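Local coordinates for protein branched-chain amino acid aminotransferase (PDB 5CE8) that uses pyridoxal 5'-phosphate to transfer amino groups, probably between leucine, isoleucine or valine and 2-oxoglutarate, in branched-chain amino acid metabolism, at residues F133-K138 with A261-T265; V195-N201 with I219-R225. One frame throughout, in Å; residues are numbered along the deposited sequence.

Contact 1 of 2, residues F133-K138 with A261-T265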
loop_
_atom_site.group_PDB
_atom_site.type_symbol
_atom_site.label_atom_id
_atom_site.label_comp_id
_atom_site.label_asym_id
_atom_site.label_seq_id
_atom_site.Cartn_x
_atom_site.Cartn_y
_atom_site.Cartn_z
ATOM N N PHE A 133 38.703 -14.355 9.599
ATOM C CA PHE A 133 37.417 -14.643 8.864
ATOM C C PHE A 133 37.711 -15.147 7.476
ATOM O O PHE A 133 38.435 -14.486 6.718
ATOM C CB PHE A 133 36.552 -13.361 8.772
ATOM C CG PHE A 133 35.056 -13.597 8.506
ATOM C CD1 PHE A 133 34.237 -14.173 9.475
ATOM C CD2 PHE A 133 34.449 -13.153 7.307
ATOM C CE1 PHE A 133 32.855 -14.318 9.265
ATOM C CE2 PHE A 133 33.081 -13.296 7.098
ATOM C CZ PHE A 133 32.281 -13.881 8.059
ATOM N N GLY A 134 37.218 -16.356 7.177
ATOM C CA GLY A 134 37.173 -16.905 5.823
ATOM C C GLY A 134 35.932 -16.462 5.029
ATOM O O GLY A 134 35.528 -15.250 4.984
ATOM N N LYS A 135 35.290 -17.441 4.403
ATOM C CA LYS A 135 34.093 -17.162 3.540
ATOM C C LYS A 135 32.715 -17.142 4.310
ATOM O O LYS A 135 32.562 -17.880 5.308
ATOM C CB LYS A 135 34.129 -18.124 2.320
ATOM C CG LYS A 135 35.308 -17.842 1.358
ATOM N N TYR A 136 31.763 -16.279 3.871
ATOM C CA TYR A 136 30.347 -16.167 4.424
ATOM C C TYR A 136 29.295 -17.031 3.686
ATOM O O TYR A 136 28.307 -17.497 4.284
ATOM C CB TYR A 136 29.833 -14.698 4.395
ATOM C CG TYR A 136 28.537 -14.415 5.178
ATOM C CD1 TYR A 136 28.403 -14.846 6.499
ATOM C CD2 TYR A 136 27.478 -13.669 4.624
ATOM C CE1 TYR A 136 27.272 -14.569 7.265
ATOM C CE2 TYR A 136 26.293 -13.408 5.377
ATOM C CZ TYR A 136 26.212 -13.842 6.702
ATOM O OH TYR A 136 25.113 -13.603 7.502
ATOM N N LEU A 137 29.485 -17.183 2.376
ATOM C CA LEU A 137 28.639 -18.025 1.558
ATOM C C LEU A 137 29.500 -18.898 0.693
ATOM O O LEU A 137 30.571 -18.461 0.267
ATOM C CB LEU A 137 27.752 -17.151 0.678
ATOM C CG LEU A 137 26.786 -16.172 1.340
ATOM C CD1 LEU A 137 26.018 -15.303 0.323
ATOM C CD2 LEU A 137 25.833 -16.906 2.297
ATOM N N LYS A 138 28.973 -20.087 0.359
ATOM C CA LYS A 138 29.619 -21.042 -0.578
ATOM C C LYS A 138 30.190 -20.336 -1.837
ATOM O O LYS A 138 29.484 -19.585 -2.487
ATOM C CB LYS A 138 28.664 -22.166 -1.042
ATOM C CG LYS A 138 27.626 -22.820 -0.109
ATOM C CD LYS A 138 26.900 -23.973 -0.882
ATOM C CE LYS A 138 25.645 -24.581 -0.201
ATOM N NZ LYS A 138 24.302 -24.696 -0.905
ATOM N N ALA A 261 31.157 -9.281 3.446
ATOM C CA ALA A 261 31.361 -10.652 3.913
ATOM C C ALA A 261 31.115 -11.628 2.787
ATOM O O ALA A 261 31.801 -12.639 2.659
ATOM C CB ALA A 261 30.453 -10.992 5.110
ATOM N N ALA A 262 30.104 -11.324 1.984
ATOM C CA ALA A 262 29.739 -12.193 0.863
ATOM C C ALA A 262 30.731 -12.210 -0.314
ATOM O O ALA A 262 30.721 -13.201 -1.108
ATOM C CB ALA A 262 28.341 -11.763 0.347
ATOM N N GLU A 263 31.489 -11.113 -0.499
ATOM C CA GLU A 263 32.307 -10.890 -1.728
ATOM C C GLU A 263 31.333 -10.952 -2.929
ATOM O O GLU A 263 30.375 -10.146 -2.966
ATOM C CB GLU A 263 33.483 -11.866 -1.737
ATOM C CG GLU A 263 34.289 -11.778 -0.405
ATOM C CD GLU A 263 35.542 -12.649 -0.328
ATOM O OE1 GLU A 263 36.616 -12.214 0.178
ATOM O OE2 GLU A 263 35.439 -13.803 -0.732
ATOM N N ILE A 264 31.586 -11.808 -3.895
ATOM C CA ILE A 264 30.733 -11.972 -5.108
ATOM C C ILE A 264 30.335 -13.413 -5.073
ATOM O O ILE A 264 31.174 -14.270 -5.318
ATOM C CB ILE A 264 31.517 -11.690 -6.440
ATOM C CG1 ILE A 264 32.416 -10.420 -6.322
ATOM C CG2 ILE A 264 30.562 -11.566 -7.645
ATOM C CD1 ILE A 264 31.683 -9.125 -6.041
ATOM N N THR A 265 29.080 -13.698 -4.718
ATOM C CA THR A 265 28.635 -15.085 -4.582
ATOM C C THR A 265 27.581 -15.260 -5.654
ATOM O O THR A 265 26.572 -14.543 -5.615
ATOM C CB THR A 265 28.114 -15.323 -3.161
ATOM O OG1 THR A 265 29.182 -15.177 -2.229
ATOM C CG2 THR A 265 27.440 -16.687 -3.016
HETATM O O HOH W 1 31.523 -16.281 -1.133
#
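Apolar packing of one loop on another, with a water joining the backbones, makes this contact between the linker 133-138, which passes from the antiparallel sheet of one domain to the mixed sheet of the other, and the corner 261-265 of the second domain. Ala261 sits at the centre of the packing. Its CB lies 3.8 Å from Tyr136 CB, while Phe133 CE2 approaches the same methyl obliquely. With CG of Tyr136 anti to the backbone N (chi1 -168°), the ring starts beside Ala261 and its hydroxyl end runs off past the loop. Further along, Leu137 and Thr265 cross at about a right angle, Thr265 CG2 resting 3.7 Å from Leu137 CB and 3.6 Å from Lys138 O. The corner holds itself together: Thr265 OG1 donates to Ala262 O at 2.7 Å, from 16° off the carbonyl plane. Ala262 O also receives a hydrogen bond from a water, which gives its second to Leu137 O (2.8 Å), so a single water ties linker to corner. Beyond the two loops, Leu137 and Thr265 both pack on Val142 of strand 142-146, Ile264 reaches Val228 of helix 223-235, and Tyr136 meets Leu117 of a second subunit.

Contact 2 of 2, residues V195-N201 with I219-R225. With PLP (pyridoxal-5'-phosphate), chain D.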
loop_
_atom_site.group_PDB
_atom_site.type_symbol
_atom_site.label_atom_id
_atom_site.label_comp_id
_atom_site.label_asym_id
_atom_site.label_seq_id
_atom_site.Cartn_x
_atom_site.Cartn_y
_atom_site.Cartn_z
ATOM N N VAL A 195 14.839 -6.490 -3.332
ATOM C CA VAL A 195 15.822 -5.502 -2.962
ATOM C C VAL A 195 17.172 -6.001 -2.384
ATOM O O VAL A 195 18.201 -5.422 -2.697
ATOM C CB VAL A 195 15.246 -4.386 -2.100
ATOM C CG1 VAL A 195 14.412 -3.467 -2.955
ATOM C CG2 VAL A 195 14.415 -4.919 -0.951
ATOM N N GLU A 196 17.154 -6.988 -1.555
ATOM C CA GLU A 196 18.326 -7.287 -0.661
ATOM C C GLU A 196 18.391 -8.783 -0.394
ATOM O O GLU A 196 17.363 -9.446 -0.477
ATOM C CB GLU A 196 18.117 -6.569 0.613
ATOM C CG GLU A 196 18.431 -5.093 0.694
ATOM C CD GLU A 196 19.872 -4.784 0.858
ATOM O OE1 GLU A 196 20.654 -5.670 1.184
ATOM O OE2 GLU A 196 20.247 -3.640 0.690
ATOM N N GLY A 197 19.563 -9.322 -0.028
ATOM C CA GLY A 197 19.619 -10.548 0.696
ATOM C C GLY A 197 19.490 -10.107 2.151
ATOM O O GLY A 197 19.420 -8.914 2.472
ATOM N N SER A 198 19.611 -10.987 3.088
ATOM C CA SER A 198 19.637 -10.549 4.492
ATOM C C SER A 198 20.750 -9.561 4.817
ATOM O O SER A 198 20.564 -8.591 5.568
ATOM C CB SER A 198 19.624 -11.755 5.457
ATOM O OG SER A 198 20.823 -12.527 5.467
ATOM N N GLY A 199 21.900 -9.785 4.230
ATOM C CA GLY A 199 23.026 -8.927 4.389
ATOM C C GLY A 199 23.815 -8.670 3.108
ATOM O O GLY A 199 25.028 -8.609 3.184
ATOM N N GLU A 200 23.157 -8.596 1.935
ATOM C CA GLU A 200 23.900 -8.531 0.645
ATOM C C GLU A 200 23.113 -7.765 -0.331
ATOM O O GLU A 200 21.891 -7.951 -0.337
ATOM C CB GLU A 200 24.061 -9.932 0.046
ATOM C CG GLU A 200 24.857 -11.004 0.868
ATOM C CD GLU A 200 23.973 -11.758 1.875
ATOM O OE1 GLU A 200 24.518 -12.532 2.652
ATOM O OE2 GLU A 200 22.751 -11.571 1.993
ATOM N N ASN A 201 23.768 -7.073 -1.266
ATOM C CA ASN A 201 23.036 -6.461 -2.409
ATOM C C ASN A 201 22.951 -7.555 -3.442
ATOM O O ASN A 201 23.646 -8.598 -3.349
ATOM C CB ASN A 201 23.680 -5.242 -2.996
ATOM C CG ASN A 201 23.686 -4.042 -2.019
ATOM O OD1 ASN A 201 24.712 -3.610 -1.640
ATOM N ND2 ASN A 201 22.537 -3.573 -1.599
ATOM N N ILE A 219 17.360 -0.365 -0.438
ATOM C CA ILE A 219 18.667 -1.047 -0.187
ATOM C C ILE A 219 19.558 -0.275 0.768
ATOM O O ILE A 219 19.336 0.946 1.028
ATOM C CB ILE A 219 19.464 -1.349 -1.492
ATOM C CG1 ILE A 219 19.781 -0.053 -2.286
ATOM C CG2 ILE A 219 18.642 -2.235 -2.439
ATOM C CD1 ILE A 219 20.818 -0.218 -3.371
ATOM N N LEU A 220 20.512 -1.001 1.356
ATOM C CA LEU A 220 21.669 -0.323 1.860
ATOM C C LEU A 220 22.623 -0.176 0.650
ATOM O O LEU A 220 22.744 -1.120 -0.140
ATOM C CB LEU A 220 22.232 -1.146 2.994
ATOM C CG LEU A 220 23.342 -0.251 3.557
ATOM C CD1 LEU A 220 23.001 0.020 5.006
ATOM C CD2 LEU A 220 24.691 -0.799 3.247
ATOM N N GLU A 221 23.147 1.031 0.451
ATOM C CA GLU A 221 24.131 1.394 -0.595
ATOM C C GLU A 221 25.476 0.674 -0.351
ATOM O O GLU A 221 26.336 1.218 0.230
ATOM C CB GLU A 221 24.331 2.898 -0.693
ATOM C CG GLU A 221 25.210 3.301 -1.903
ATOM C CD GLU A 221 25.223 4.792 -2.164
ATOM O OE1 GLU A 221 24.670 5.570 -1.341
ATOM O OE2 GLU A 221 25.842 5.231 -3.182
ATOM N N GLY A 222 25.632 -0.558 -0.803
ATOM C CA GLY A 222 26.792 -1.302 -0.492
ATOM C C GLY A 222 27.959 -0.705 -1.263
ATOM O O GLY A 222 27.823 -0.235 -2.426
ATOM N N ILE A 223 29.087 -0.798 -0.611
ATOM C CA ILE A 223 30.383 -0.475 -1.127
ATOM C C ILE A 223 30.902 -1.611 -2.020
ATOM O O ILE A 223 31.648 -1.339 -2.939
ATOM C CB ILE A 223 31.341 -0.152 0.008
ATOM C CG1 ILE A 223 30.947 1.241 0.489
ATOM C CG2 ILE A 223 32.811 -0.144 -0.462
ATOM C CD1 ILE A 223 31.530 1.745 1.766
ATOM N N THR A 224 30.534 -2.852 -1.758
ATOM C CA THR A 224 30.798 -3.903 -2.711
ATOM C C THR A 224 29.979 -3.663 -3.989
ATOM O O THR A 224 30.511 -3.806 -5.108
ATOM C CB THR A 224 30.519 -5.294 -2.091
ATOM O OG1 THR A 224 31.254 -5.403 -0.836
ATOM C CG2 THR A 224 31.009 -6.360 -3.028
ATOM N N ARG A 225 28.746 -3.241 -3.786
ATOM C CA ARG A 225 27.833 -2.825 -4.898
ATOM C C ARG A 225 28.477 -1.732 -5.725
ATOM O O ARG A 225 28.530 -1.845 -6.976
ATOM C CB ARG A 225 26.476 -2.468 -4.338
ATOM C CG ARG A 225 25.484 -1.829 -5.345
ATOM C CD ARG A 225 24.313 -1.322 -4.594
ATOM N NE ARG A 225 23.247 -0.859 -5.497
ATOM C CZ ARG A 225 23.170 0.334 -6.044
ATOM N NH1 ARG A 225 24.087 1.287 -5.808
ATOM N NH2 ARG A 225 22.188 0.543 -6.897
HETATM N N1 PLP D . 22.788 -4.981 2.363
HETATM C C2 PLP D . 22.526 -4.685 3.633
HETATM C C2A PLP D . 21.127 -4.757 4.166
HETATM C C3 PLP D . 23.602 -4.380 4.567
HETATM O O3 PLP D . 23.316 -4.169 5.913
HETATM C C4 PLP D . 24.996 -4.351 4.044
HETATM C C4A PLP D . 26.194 -4.026 4.912
HETATM C C5 PLP D . 25.146 -4.666 2.595
HETATM C C6 PLP D . 23.978 -4.971 1.841
HETATM C C5A PLP D . 26.460 -4.762 1.872
HETATM O O4P PLP D . 27.211 -3.608 1.992
HETATM P P PLP D . 28.771 -3.692 1.787
HETATM O O1P PLP D . 29.388 -4.711 2.805
HETATM O O2P PLP D . 28.995 -3.932 0.355
HETATM O O3P PLP D . 29.368 -2.375 2.197
HETATM O O HOH W 2 27.302 -4.418 -1.511
#
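The pyridine ring of PLP is sandwiched between the two segments: Leu220 lies over one face, its CB 3.6 Å from PLP C2, and the Gly199-Glu200 backbone passes across the other. Beside the ring, Glu196 OE1 lies at a very short 2.5 Å from PLP N1. A second flat group, the guanidinium of Arg225, carries Ile219 CD1 on one face, offset toward the rim, and is bound through NH2 to Glu241. The amide of Asn201 is turned 68° from that guanidinium. A bend in the Glu196 chain at chi2 (-80°) leaves OE2 to accept the hydrogen bond from Leu220 N at 2.7 Å, nearly along the C-O axis. The same residue forms a classic beta bulge with Val195 opposite Met187. This is the cofactor cleft of a class-IV aminotransferase, with the phosphate at the start of helix 223-235, where Gly222 is the N-cap. Thr224 grips PLP O2P twice, by its backbone N at 2.8 Å and by OG1, and Ile223 N reaches O3P. Asn201 clamps the turn leading into that helix: ND2 gives a straight bond (161°), in its amide plane, to Leu220 O at 2.9 Å, and OD1 accepts a weak one from Gly222 N. A water donates to Asn201 OD1 and to PLP O2P (2.6 Å) and accepts from Arg225 N.

Overall arrangement
Contact 1 and contact 2 illustrate how the wall of a cofactor site is backed by a second layer. Both segments of contact 2 fall in the chain between those of contact 1, and the two centres are 14 Å apart. They meet chiefly at Glu200, whose CG packs 3.6 Å from Ala262 CB, with its OE1 3.4 Å from Tyr136 CE2. A further touch joins Glu263 O to Thr224 CG2, on the phosphate-binding helix. The segment 261-265 follows directly on Thr260, whose OG1 is hydrogen-bonded to PLP, and the Ala261 side chain stays about 7 Å from the cofactor between nearest atoms. Thus contact 2 holds PLP directly, and contact 1 lies behind it.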